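PDB 5FLY: ferrichrome ABC transporter substrate-binding protein from Staphylococcus pseudintermedius, which probably binds ferrichrome-type iron(III) siderophores outside the cell membrane and hands them to an ABC transporter for uptake. Local coordinates for residues 84-89 / 102-107; 161-166 / 228-233; 171-176 / 193-198. All coordinates share one frame; numbering follows the deposited sequence.

In the fold
Contact 1 and contact 2 lie on opposite sides of the chain's centre, with their own centres 33 Å apart. Contact 1 belongs to the parallel sheet of one lobe. Contacts 2 and 3 both involve the mixed sheet of the other lobe. The lobes flank a cleft that holds a polyether, 7PG, probably where the siderophore would sit. Glu-162 and Phe-164 of contact 2 and Tyr-171 and Trp-175 of contact 3 line this pocket. The two contacts meet at Glu-162 OE1 and Tyr-171 OH, 2.5 Å apart, a probable hydrogen bond. In contact 1 the side chain of Tyr-88 is about 5 Å from the bound 7PG.

Contact 1 of 3, residues 84-89 / 102-107; sequences LIITYN and PTIAFD
Ile-86 and Ile-104 both set CG1 anti to their own carbonyl carbon. Ile-86 then bends at chi2 (-62°), while Ile-104 runs on extended. The two side chains lie side by side, and their CD1 methyls meet at 3.9 Å. The other branch of Ile-86, CG2, lies in the plane of the Phe-106 ring at its edge, 3.8 Å from Phe-106 CE2. One face of that ring takes CG2 of Ile-104. Leu-84 reaches the same cluster with CD1, 4.1 Å from Ile-104 CD1. Helix 113-124 and strand 5-12 cover this side of the sheet, and Tyr-35 stacks on Phe-106.

The backbones are adjacent parallel strands, joined through helix 94-100 in a beta-alpha-beta unit. Strand 103-106 is the outermost strand on this side of the lobe's parallel sheet. Five N-H...O bonds run between the segments, from Ile-85 N to Pro-102 O at one end to Asn-89 N to Phe-106 O at the other. The bond from Thr-87 N to Ile-104 O is nearly straight, 173° at the hydrogen. Tyr-88 OH hydrogen-bonds Thr-34 of the ligand pocket.

Ile-85, Thr-103 and Ala-105 touch helix 94-100 or its end on the other face. Thr-87 shares that face. Thr-87 CG2 touches Ala-105 CB at 3.8 Å, while its OG1 hydrogen-bonds Asp-91. Thr-103 OG1 lies 3.6 Å from Ile-85 CB and is bonded to the carbonyl of Ala-101. Past the strands, Asn-89 ND2 comes 3.5 Å from Asp-107 CG, with the amide and carboxylate planes 27° apart.

Contact 2 of 3, residues 161-166 / 228-233; sequences FEDFDK and AQPEFQ. With 7PG (2,5,8,11,14,17,20,23-octaoxapentacosan-25-ol), chain P.
This contact is apolar at its buried end and water-bridged at its outer end. It joins strand 158-164 of the mixed sheet to the loop that follows the neighbouring strand 218-223. No direct hydrogen bond links the two segments. Phe-161 and Phe-232 form the buried end. Their ring centroids are 5.6 Å apart and the planes meet obliquely at 66°. The closest atoms are Phe-161 CB and Phe-232 CZ, at 4.0 Å. Phe-232 holds CG between its backbone N and carbonyl carbon (chi1 72°), and its ring extends to both Phe-161 and Asp-163. Asp-163 CB sits at the edge of that ring, near its plane. Trp-238 also meets Phe-232, edge to face.

Asp-163 lies across Pro-230, with Asp-163 OD2 3.5 Å from Pro-230 CG. Waters extend the contact from the Asp-163 carboxylate. One water lies 2.8 Å from Asp-163 OD2 and also reaches the Ala-228 carbonyl. Another donates to Asp-163 OD1 and only weakly accepts from Glu-231 N. A third water joins Lys-166 NZ to Glu-231 OE2; those two charged atoms are themselves 5.3 Å apart.

Phe-161 and Asp-163 point toward the loop and Glu-162 points away from it. Glu-162 and Phe-164 belong to the ligand pocket of this class III binding protein. Polyether oxygen O2 stands 3.2 Å above the Phe-164 ring plane, over its centre. The opposite face carries CG of Asp-165. Glu-162 is held by Arg-177, Tyr-171 and Trp-258, so both carboxylate oxygens have partners in the pocket wall.

Contact 3 of 3, residues 171-176 / 193-198; sequences YGKNWG and ALDDAT. With 7PG (2,5,8,11,14,17,20,23-octaoxapentacosan-25-ol), chain P.
The Tyr-171 ring has polyether C8 at its edge, near the plane, while the backbone of the same residue touches Thr-198. Tyr-171 OH, bonded to Glu-162, is 3.4 Å from polyether O3. The Trp-175 ring carries the polyether on one face, where C13 lies 3.4 Å above the plane and toward the rim. Polyether C10 lies in the ring plane at the edge, 3.4 Å from Trp-175 NE1. Trp-203 also meets this indole, its plane at about 45°.

Near the end of helix 192-198, the Thr-198 and Leu-194 side chains meet the backbone of Tyr-171 and Gly-172. Thr-198 CG2 approaches Tyr-171 C at 3.8 Å. Thr-198 OG1 lies 3.4 Å from Gly-172 CA. The threonine sets OG1 between its own backbone N and carbonyl carbon (chi1 61°). This orientation lets the hydroxyl donate to Leu-194 O, one turn back, at 2.9 Å. That carbonyl also accepts a weak bond from Thr-198 N.

Segment 171-176 leaves the end of strand 167-171 and leads toward helix 179-185. Its first residue therefore belongs to the mixed sheet, and the rest forms a loop at the ligand cleft. The end of helix 192-198 packs behind this loop, and the chain then returns to the sheet as strand 203-205. Leu-194 CD1 reaches Tyr-171 O at 4.2 Å, and its side chain also touches Tyr-183 and Thr-159. Lys-173 reaches across to the helix with its end. Its chain bends at the last torsion (chi4 66°), which brings Lys-173 NZ to Asp-195 OD1 in a long salt bridge of 3.9 Å.

Contact 1 of 3, residues 84-89 / 102-107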
loop_
_atom_site.group_PDB
_atom_site.type_symbol
_atom_site.label_atom_id
_atom_site.label_comp_id
_atom_site.label_asym_id
_atom_site.label_seq_id
_atom_site.Cartn_x
_atom_site.Cartn_y
_atom_site.Cartn_z
ATOM N N LEU A 84 -19.400 -12.639 1.555
ATOM C CA LEU A 84 -18.084 -12.609 0.935
ATOM C C LEU A 84 -17.074 -12.162 1.976
ATOM O O LEU A 84 -17.315 -11.183 2.688
ATOM C CB LEU A 84 -18.065 -11.658 -0.281
ATOM C CG LEU A 84 -16.716 -11.474 -0.980
ATOM C CD1 LEU A 84 -16.237 -12.765 -1.611
ATOM C CD2 LEU A 84 -16.799 -10.374 -2.046
ATOM N N ILE A 85 -15.938 -12.869 2.041
ATOM C CA ILE A 85 -14.839 -12.534 2.940
ATOM C C ILE A 85 -13.579 -12.284 2.122
ATOM O O ILE A 85 -13.302 -13.040 1.208
ATOM C CB ILE A 85 -14.578 -13.669 3.947
ATOM C CG1 ILE A 85 -15.829 -13.916 4.804
ATOM C CG2 ILE A 85 -13.365 -13.356 4.810
ATOM C CD1 ILE A 85 -15.812 -15.242 5.539
ATOM N N ILE A 86 -12.866 -11.196 2.429
ATOM C CA ILE A 86 -11.622 -10.830 1.762
ATOM C C ILE A 86 -10.492 -10.890 2.770
ATOM O O ILE A 86 -10.574 -10.284 3.824
ATOM C CB ILE A 86 -11.658 -9.389 1.166
ATOM C CG1 ILE A 86 -12.916 -9.160 0.331
ATOM C CG2 ILE A 86 -10.373 -9.095 0.364
ATOM C CD1 ILE A 86 -13.040 -10.051 -0.859
ATOM N N THR A 87 -9.439 -11.639 2.455
ATOM C CA THR A 87 -8.283 -11.713 3.342
ATOM C C THR A 87 -7.018 -11.924 2.519
ATOM O O THR A 87 -7.033 -11.750 1.294
ATOM C CB THR A 87 -8.442 -12.842 4.404
ATOM O OG1 THR A 87 -7.445 -12.678 5.426
ATOM C CG2 THR A 87 -8.384 -14.239 3.767
ATOM N N TYR A 88 -5.921 -12.256 3.194
ATOM C CA TYR A 88 -4.651 -12.570 2.526
ATOM C C TYR A 88 -4.431 -14.063 2.531
ATOM O O TYR A 88 -4.920 -14.768 3.410
ATOM C CB TYR A 88 -3.440 -11.932 3.214
ATOM C CG TYR A 88 -3.426 -10.437 3.390
ATOM C CD1 TYR A 88 -3.189 -9.577 2.326
ATOM C CD2 TYR A 88 -3.571 -9.893 4.654
ATOM C CE1 TYR A 88 -3.145 -8.212 2.526
ATOM C CE2 TYR A 88 -3.539 -8.542 4.860
ATOM C CZ TYR A 88 -3.318 -7.708 3.801
ATOM O OH TYR A 88 -3.291 -6.362 4.062
ATOM N N ASN A 89 -3.655 -14.554 1.578
ATOM C CA ASN A 89 -3.358 -15.972 1.566
ATOM C C ASN A 89 -2.463 -16.349 2.754
ATOM O O ASN A 89 -2.333 -17.528 3.062
ATOM C CB ASN A 89 -2.739 -16.385 0.216
ATOM C CG ASN A 89 -1.322 -15.877 0.017
ATOM O OD1 ASN A 89 -0.900 -14.915 0.650
ATOM N ND2 ASN A 89 -0.591 -16.517 -0.895
ATOM N N PRO A 102 -18.014 -17.535 0.826
ATOM C CA PRO A 102 -17.009 -17.401 -0.238
ATOM C C PRO A 102 -15.885 -16.477 0.205
ATOM O O PRO A 102 -16.155 -15.373 0.688
ATOM C CB PRO A 102 -17.808 -16.809 -1.397
ATOM C CG PRO A 102 -19.178 -17.348 -1.192
ATOM C CD PRO A 102 -19.384 -17.403 0.295
ATOM N N THR A 103 -14.649 -16.943 0.060
ATOM C CA THR A 103 -13.483 -16.255 0.598
ATOM C C THR A 103 -12.437 -16.074 -0.495
ATOM O O THR A 103 -12.031 -17.049 -1.146
ATOM C CB THR A 103 -12.868 -17.031 1.790
ATOM O OG1 THR A 103 -13.773 -17.004 2.909
ATOM C CG2 THR A 103 -11.526 -16.420 2.217
ATOM N N ILE A 104 -12.031 -14.823 -0.708
ATOM C CA ILE A 104 -10.892 -14.499 -1.567
ATOM C C ILE A 104 -9.701 -14.151 -0.693
ATOM O O ILE A 104 -9.667 -13.104 -0.031
ATOM C CB ILE A 104 -11.170 -13.328 -2.527
ATOM C CG1 ILE A 104 -12.460 -13.569 -3.316
ATOM C CG2 ILE A 104 -10.042 -13.161 -3.499
ATOM C CD1 ILE A 104 -12.954 -12.349 -4.011
ATOM N N ALA A 105 -8.728 -15.056 -0.697
ATOM C CA ALA A 105 -7.500 -14.889 0.050
ATOM C C ALA A 105 -6.397 -14.476 -0.916
ATOM O O ALA A 105 -5.713 -15.296 -1.533
ATOM C CB ALA A 105 -7.156 -16.151 0.776
ATOM N N PHE A 106 -6.261 -13.170 -1.064
ATOM C CA PHE A 106 -5.333 -12.611 -2.026
ATOM C C PHE A 106 -3.874 -12.930 -1.734
ATOM O O PHE A 106 -3.395 -12.775 -0.607
ATOM C CB PHE A 106 -5.479 -11.099 -2.080
ATOM C CG PHE A 106 -6.645 -10.622 -2.906
ATOM C CD1 PHE A 106 -6.531 -10.516 -4.281
ATOM C CD2 PHE A 106 -7.838 -10.269 -2.302
ATOM C CE1 PHE A 106 -7.608 -10.087 -5.051
ATOM C CE2 PHE A 106 -8.902 -9.820 -3.051
ATOM C CZ PHE A 106 -8.790 -9.742 -4.432
ATOM N N ASP A 107 -3.187 -13.344 -2.793
ATOM C CA ASP A 107 -1.721 -13.350 -2.850
ATOM C C ASP A 107 -1.355 -11.931 -3.270
ATOM O O ASP A 107 -1.349 -11.597 -4.460
ATOM C CB ASP A 107 -1.206 -14.417 -3.835
ATOM C CG ASP A 107 0.318 -14.653 -3.775
ATOM O OD1 ASP A 107 1.129 -13.867 -3.242
ATOM O OD2 ASP A 107 0.717 -15.674 -4.340
#

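Contact 2 of 3, residues 161-166 / 228-233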
loop_
_atom_site.group_PDB
_atom_site.type_symbol
_atom_site.label_atom_id
_atom_site.label_comp_id
_atom_site.label_asym_id
_atom_site.label_seq_id
_atom_site.Cartn_x
_atom_site.Cartn_y
_atom_site.Cartn_z
ATOM N N PHE A 161 13.150 4.215 3.287
ATOM C CA PHE A 161 13.365 3.458 4.510
ATOM C C PHE A 161 12.144 3.572 5.427
ATOM O O PHE A 161 11.449 4.598 5.434
ATOM C CB PHE A 161 14.601 3.942 5.249
ATOM C CG PHE A 161 15.909 3.684 4.523
ATOM C CD1 PHE A 161 16.308 2.397 4.158
ATOM C CD2 PHE A 161 16.757 4.745 4.238
ATOM C CE1 PHE A 161 17.532 2.192 3.507
ATOM C CE2 PHE A 161 17.967 4.547 3.588
ATOM C CZ PHE A 161 18.358 3.270 3.226
ATOM N N GLU A 162 11.860 2.513 6.180
ATOM C CA GLU A 162 10.909 2.631 7.286
ATOM C C GLU A 162 11.558 2.215 8.591
ATOM O O GLU A 162 12.186 1.158 8.677
ATOM C CB GLU A 162 9.649 1.789 7.058
ATOM C CG GLU A 162 8.709 1.797 8.270
ATOM C CD GLU A 162 7.357 1.169 8.007
ATOM O OE1 GLU A 162 7.166 0.547 6.930
ATOM O OE2 GLU A 162 6.481 1.302 8.887
ATOM N N ASP A 163 11.381 3.073 9.589
ATOM C CA ASP A 163 11.781 2.843 10.975
ATOM C C ASP A 163 10.589 2.210 11.704
ATOM O O ASP A 163 9.558 2.853 11.905
ATOM C CB ASP A 163 12.226 4.187 11.593
ATOM C CG ASP A 163 12.293 4.176 13.121
ATOM O OD1 ASP A 163 12.856 3.226 13.700
ATOM O OD2 ASP A 163 11.812 5.162 13.742
ATOM N N PHE A 164 10.703 0.928 12.046
ATOM C CA PHE A 164 9.599 0.213 12.664
ATOM C C PHE A 164 10.117 -0.826 13.647
ATOM O O PHE A 164 10.931 -1.670 13.282
ATOM C CB PHE A 164 8.729 -0.469 11.605
ATOM C CG PHE A 164 7.582 -1.234 12.187
ATOM C CD1 PHE A 164 6.421 -0.583 12.547
ATOM C CD2 PHE A 164 7.676 -2.607 12.401
ATOM C CE1 PHE A 164 5.365 -1.274 13.101
ATOM C CE2 PHE A 164 6.608 -3.308 12.955
ATOM C CZ PHE A 164 5.458 -2.640 13.296
ATOM N N ASP A 165 9.639 -0.735 14.886
ATOM C CA ASP A 165 10.043 -1.623 15.981
ATOM C C ASP A 165 11.563 -1.803 16.047
ATOM O O ASP A 165 12.078 -2.919 16.221
ATOM C CB ASP A 165 9.340 -2.977 15.849
ATOM C CG ASP A 165 7.844 -2.897 16.124
ATOM O OD1 ASP A 165 7.349 -1.800 16.489
ATOM O OD2 ASP A 165 7.158 -3.951 16.009
ATOM N N LYS A 166 12.267 -0.684 15.909
ATOM C CA LYS A 166 13.720 -0.600 16.086
ATOM C C LYS A 166 14.489 -1.332 14.992
ATOM O O LYS A 166 15.690 -1.571 15.121
ATOM C CB LYS A 166 14.122 -1.135 17.462
ATOM C CG LYS A 166 13.382 -0.458 18.619
ATOM C CD LYS A 166 13.614 1.051 18.637
ATOM C CE LYS A 166 13.096 1.656 19.920
ATOM N NZ LYS A 166 13.230 3.141 19.959
ATOM N N ALA A 228 10.972 9.044 18.419
ATOM C CA ALA A 228 12.151 9.905 18.379
ATOM C C ALA A 228 12.899 9.665 17.081
ATOM O O ALA A 228 12.634 8.684 16.387
ATOM C CB ALA A 228 13.065 9.642 19.562
ATOM N N GLN A 229 13.818 10.562 16.743
ATOM C CA GLN A 229 14.630 10.375 15.539
ATOM C C GLN A 229 15.201 8.960 15.460
ATOM O O GLN A 229 15.739 8.467 16.448
ATOM C CB GLN A 229 15.785 11.367 15.497
ATOM C CG GLN A 229 16.617 11.257 14.234
ATOM C CD GLN A 229 17.738 12.263 14.192
ATOM O OE1 GLN A 229 18.277 12.650 15.233
ATOM N NE2 GLN A 229 18.088 12.712 12.988
ATOM N N PRO A 230 15.107 8.309 14.285
ATOM C CA PRO A 230 15.686 6.970 14.150
ATOM C C PRO A 230 17.193 6.980 14.346
ATOM O O PRO A 230 17.889 7.930 13.959
ATOM C CB PRO A 230 15.319 6.567 12.714
ATOM C CG PRO A 230 14.167 7.394 12.384
ATOM C CD PRO A 230 14.423 8.706 13.043
ATOM N N GLU A 231 17.701 5.907 14.943
ATOM C CA GLU A 231 19.112 5.832 15.254
ATOM C C GLU A 231 19.970 5.940 13.985
ATOM O O GLU A 231 21.054 6.529 14.018
ATOM C CB GLU A 231 19.416 4.533 16.001
ATOM C CG GLU A 231 18.588 4.334 17.269
ATOM C CD GLU A 231 18.749 5.471 18.288
ATOM O OE1 GLU A 231 19.815 6.135 18.291
ATOM O OE2 GLU A 231 17.803 5.698 19.084
ATOM N N PHE A 232 19.472 5.416 12.861
ATOM C CA PHE A 232 20.282 5.352 11.649
ATOM C C PHE A 232 20.459 6.722 10.993
ATOM O O PHE A 232 21.286 6.865 10.096
ATOM C CB PHE A 232 19.709 4.332 10.644
ATOM C CG PHE A 232 18.433 4.751 9.949
ATOM C CD1 PHE A 232 18.473 5.588 8.846
ATOM C CD2 PHE A 232 17.204 4.225 10.338
ATOM C CE1 PHE A 232 17.309 5.964 8.186
ATOM C CE2 PHE A 232 16.030 4.578 9.671
ATOM C CZ PHE A 232 16.087 5.450 8.594
ATOM N N GLN A 233 19.723 7.733 11.452
ATOM C CA GLN A 233 19.905 9.079 10.925
ATOM C C GLN A 233 20.953 9.896 11.703
ATOM O O GLN A 233 21.213 11.058 11.377
ATOM C CB GLN A 233 18.575 9.825 10.920
ATOM C CG GLN A 233 17.528 9.241 9.975
ATOM C CD GLN A 233 16.294 10.101 9.920
ATOM O OE1 GLN A 233 16.159 11.045 10.699
ATOM N NE2 GLN A 233 15.380 9.784 9.001
HETATM C C2 7PG P . 1.058 -2.616 8.222
HETATM O O1 7PG P . 1.791 -2.005 9.248
HETATM C C3 7PG P . 3.170 -1.993 9.014
HETATM C C4 7PG P . 3.845 -3.104 9.813
HETATM O O2 7PG P . 5.230 -2.896 9.892
HETATM C C5 7PG P . 5.865 -2.711 8.661
HETATM C C6 7PG P . 7.251 -3.347 8.643
HETATM O O3 7PG P . 7.519 -3.843 7.359
HETATM C C7 7PG P . 7.055 -5.135 7.082
HETATM C C8 7PG P . 7.138 -5.386 5.574
HETATM O O4 7PG P . 6.565 -6.611 5.192
HETATM C C9 7PG P . 5.219 -6.752 5.527
HETATM C C10 7PG P . 4.447 -7.683 4.588
HETATM O O5 7PG P . 3.128 -7.200 4.545
HETATM C C11 7PG P . 2.285 -7.683 3.534
HETATM C C12 7PG P . 1.150 -6.680 3.307
HETATM O O6 7PG P . 1.186 -6.184 1.992
HETATM C C13 7PG P . 1.783 -4.933 1.787
HETATM C C14 7PG P . 0.918 -3.831 2.390
HETATM O O7 7PG P . 0.871 -2.761 1.491
HETATM C C15 7PG P . -0.299 -1.988 1.547
HETATM O O HOH W 1 12.625 5.994 16.281
HETATM O O HOH W 2 15.022 3.896 15.703
HETATM O O HOH W 3 16.285 3.494 20.058
#

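Contact 3 of 3, residues 171-176 / 193-198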
loop_
_atom_site.group_PDB
_atom_site.type_symbol
_atom_site.label_atom_id
_atom_site.label_comp_id
_atom_site.label_asym_id
_atom_site.label_seq_id
_atom_site.Cartn_x
_atom_site.Cartn_y
_atom_site.Cartn_z
ATOM N N TYR A 171 11.864 -0.698 0.572
ATOM C CA TYR A 171 10.778 -1.233 -0.267
ATOM C C TYR A 171 11.057 -1.277 -1.754
ATOM O O TYR A 171 11.828 -0.472 -2.287
ATOM C CB TYR A 171 9.507 -0.425 0.013
ATOM C CG TYR A 171 9.149 -0.576 1.458
ATOM C CD1 TYR A 171 8.649 -1.781 1.929
ATOM C CD2 TYR A 171 9.400 0.439 2.375
ATOM C CE1 TYR A 171 8.368 -1.961 3.265
ATOM C CE2 TYR A 171 9.120 0.264 3.715
ATOM C CZ TYR A 171 8.599 -0.942 4.151
ATOM O OH TYR A 171 8.311 -1.159 5.474
ATOM N N GLY A 172 10.475 -2.293 -2.391
ATOM C CA GLY A 172 10.385 -2.376 -3.834
ATOM C C GLY A 172 9.344 -1.416 -4.390
ATOM O O GLY A 172 8.867 -0.536 -3.678
ATOM N N LYS A 173 8.963 -1.586 -5.658
ATOM C CA LYS A 173 8.103 -0.596 -6.302
ATOM C C LYS A 173 6.617 -0.693 -5.938
ATOM O O LYS A 173 5.849 0.199 -6.289
ATOM C CB LYS A 173 8.262 -0.680 -7.823
ATOM C CG LYS A 173 9.683 -0.365 -8.286
ATOM C CD LYS A 173 9.771 -0.206 -9.810
ATOM C CE LYS A 173 11.176 0.214 -10.253
ATOM N NZ LYS A 173 12.182 -0.862 -9.971
ATOM N N ASN A 174 6.199 -1.735 -5.227
ATOM C CA ASN A 174 4.772 -1.908 -4.940
ATOM C C ASN A 174 4.548 -2.551 -3.571
ATOM O O ASN A 174 3.928 -3.617 -3.476
ATOM C CB ASN A 174 4.124 -2.755 -6.063
ATOM C CG ASN A 174 2.621 -2.510 -6.221
ATOM O OD1 ASN A 174 2.192 -1.789 -7.124
ATOM N ND2 ASN A 174 1.820 -3.149 -5.384
ATOM N N TRP A 175 5.033 -1.902 -2.511
ATOM C CA TRP A 175 4.803 -2.395 -1.153
ATOM C C TRP A 175 4.346 -1.280 -0.207
ATOM O O TRP A 175 4.664 -1.280 0.983
ATOM C CB TRP A 175 6.063 -3.079 -0.622
ATOM C CG TRP A 175 5.721 -4.254 0.241
ATOM C CD1 TRP A 175 5.516 -4.252 1.586
ATOM C CD2 TRP A 175 5.485 -5.597 -0.201
ATOM N NE1 TRP A 175 5.186 -5.521 2.017
ATOM C CE2 TRP A 175 5.164 -6.362 0.940
ATOM C CE3 TRP A 175 5.545 -6.230 -1.441
ATOM C CZ2 TRP A 175 4.891 -7.725 0.870
ATOM C CZ3 TRP A 175 5.281 -7.582 -1.506
ATOM C CH2 TRP A 175 4.946 -8.310 -0.357
ATOM N N GLY A 176 3.573 -0.337 -0.732
ATOM C CA GLY A 176 3.113 0.775 0.069
ATOM C C GLY A 176 4.255 1.695 0.443
ATOM O O GLY A 176 5.280 1.722 -0.227
ATOM N N ALA A 193 21.103 -1.242 -6.404
ATOM C CA ALA A 193 21.346 -2.161 -5.294
ATOM C C ALA A 193 20.059 -2.434 -4.530
ATOM O O ALA A 193 19.835 -3.541 -4.035
ATOM C CB ALA A 193 22.407 -1.614 -4.360
ATOM N N LEU A 194 19.230 -1.403 -4.431
ATOM C CA LEU A 194 17.956 -1.482 -3.733
ATOM C C LEU A 194 16.971 -2.325 -4.544
ATOM O O LEU A 194 16.247 -3.150 -3.998
ATOM C CB LEU A 194 17.404 -0.076 -3.493
ATOM C CG LEU A 194 16.024 -0.006 -2.845
ATOM C CD1 LEU A 194 15.964 -0.838 -1.562
ATOM C CD2 LEU A 194 15.651 1.446 -2.558
ATOM N N ASP A 195 16.966 -2.128 -5.861
ATOM C CA ASP A 195 16.165 -2.950 -6.752
ATOM C C ASP A 195 16.492 -4.424 -6.541
ATOM O O ASP A 195 15.589 -5.241 -6.310
ATOM C CB ASP A 195 16.412 -2.542 -8.214
ATOM C CG ASP A 195 15.449 -3.199 -9.187
ATOM O OD1 ASP A 195 14.417 -3.755 -8.760
ATOM O OD2 ASP A 195 15.729 -3.139 -10.401
ATOM N N ASP A 196 17.774 -4.759 -6.606
ATOM C CA ASP A 196 18.195 -6.150 -6.461
ATOM C C ASP A 196 17.827 -6.736 -5.096
ATOM O O ASP A 196 17.392 -7.887 -5.016
ATOM C CB ASP A 196 19.700 -6.274 -6.699
ATOM C CG ASP A 196 20.080 -6.014 -8.145
ATOM O OD1 ASP A 196 19.191 -6.063 -9.026
ATOM O OD2 ASP A 196 21.272 -5.765 -8.400
ATOM N N ALA A 197 17.981 -5.942 -4.037
ATOM C CA ALA A 197 17.663 -6.380 -2.677
ATOM C C ALA A 197 16.166 -6.542 -2.415
ATOM O O ALA A 197 15.796 -7.219 -1.456
ATOM C CB ALA A 197 18.253 -5.410 -1.651
ATOM N N THR A 198 15.311 -5.921 -3.234
ATOM C CA THR A 198 13.858 -5.963 -2.985
ATOM C C THR A 198 13.062 -6.707 -4.056
ATOM O O THR A 198 11.850 -6.865 -3.938
ATOM C CB THR A 198 13.256 -4.533 -2.848
ATOM O OG1 THR A 198 13.449 -3.793 -4.058
ATOM C CG2 THR A 198 13.893 -3.796 -1.675
HETATM C C2 7PG P . 1.058 -2.616 8.222
HETATM O O1 7PG P . 1.791 -2.005 9.248
HETATM C C3 7PG P . 3.170 -1.993 9.014
HETATM C C4 7PG P . 3.845 -3.104 9.813
HETATM O O2 7PG P . 5.230 -2.896 9.892
HETATM C C5 7PG P . 5.865 -2.711 8.661
HETATM C C6 7PG P . 7.251 -3.347 8.643
HETATM O O3 7PG P . 7.519 -3.843 7.359
HETATM C C7 7PG P . 7.055 -5.135 7.082
HETATM C C8 7PG P . 7.138 -5.386 5.574
HETATM O O4 7PG P . 6.565 -6.611 5.192
HETATM C C9 7PG P . 5.219 -6.752 5.527
HETATM C C10 7PG P . 4.447 -7.683 4.588
HETATM O O5 7PG P . 3.128 -7.200 4.545
HETATM C C11 7PG P . 2.285 -7.683 3.534
HETATM C C12 7PG P . 1.150 -6.680 3.307
HETATM O O6 7PG P . 1.186 -6.184 1.992
HETATM C C13 7PG P . 1.783 -4.933 1.787
HETATM C C14 7PG P . 0.918 -3.831 2.390
HETATM O O7 7PG P . 0.871 -2.761 1.491
HETATM C C15 7PG P . -0.299 -1.988 1.547
#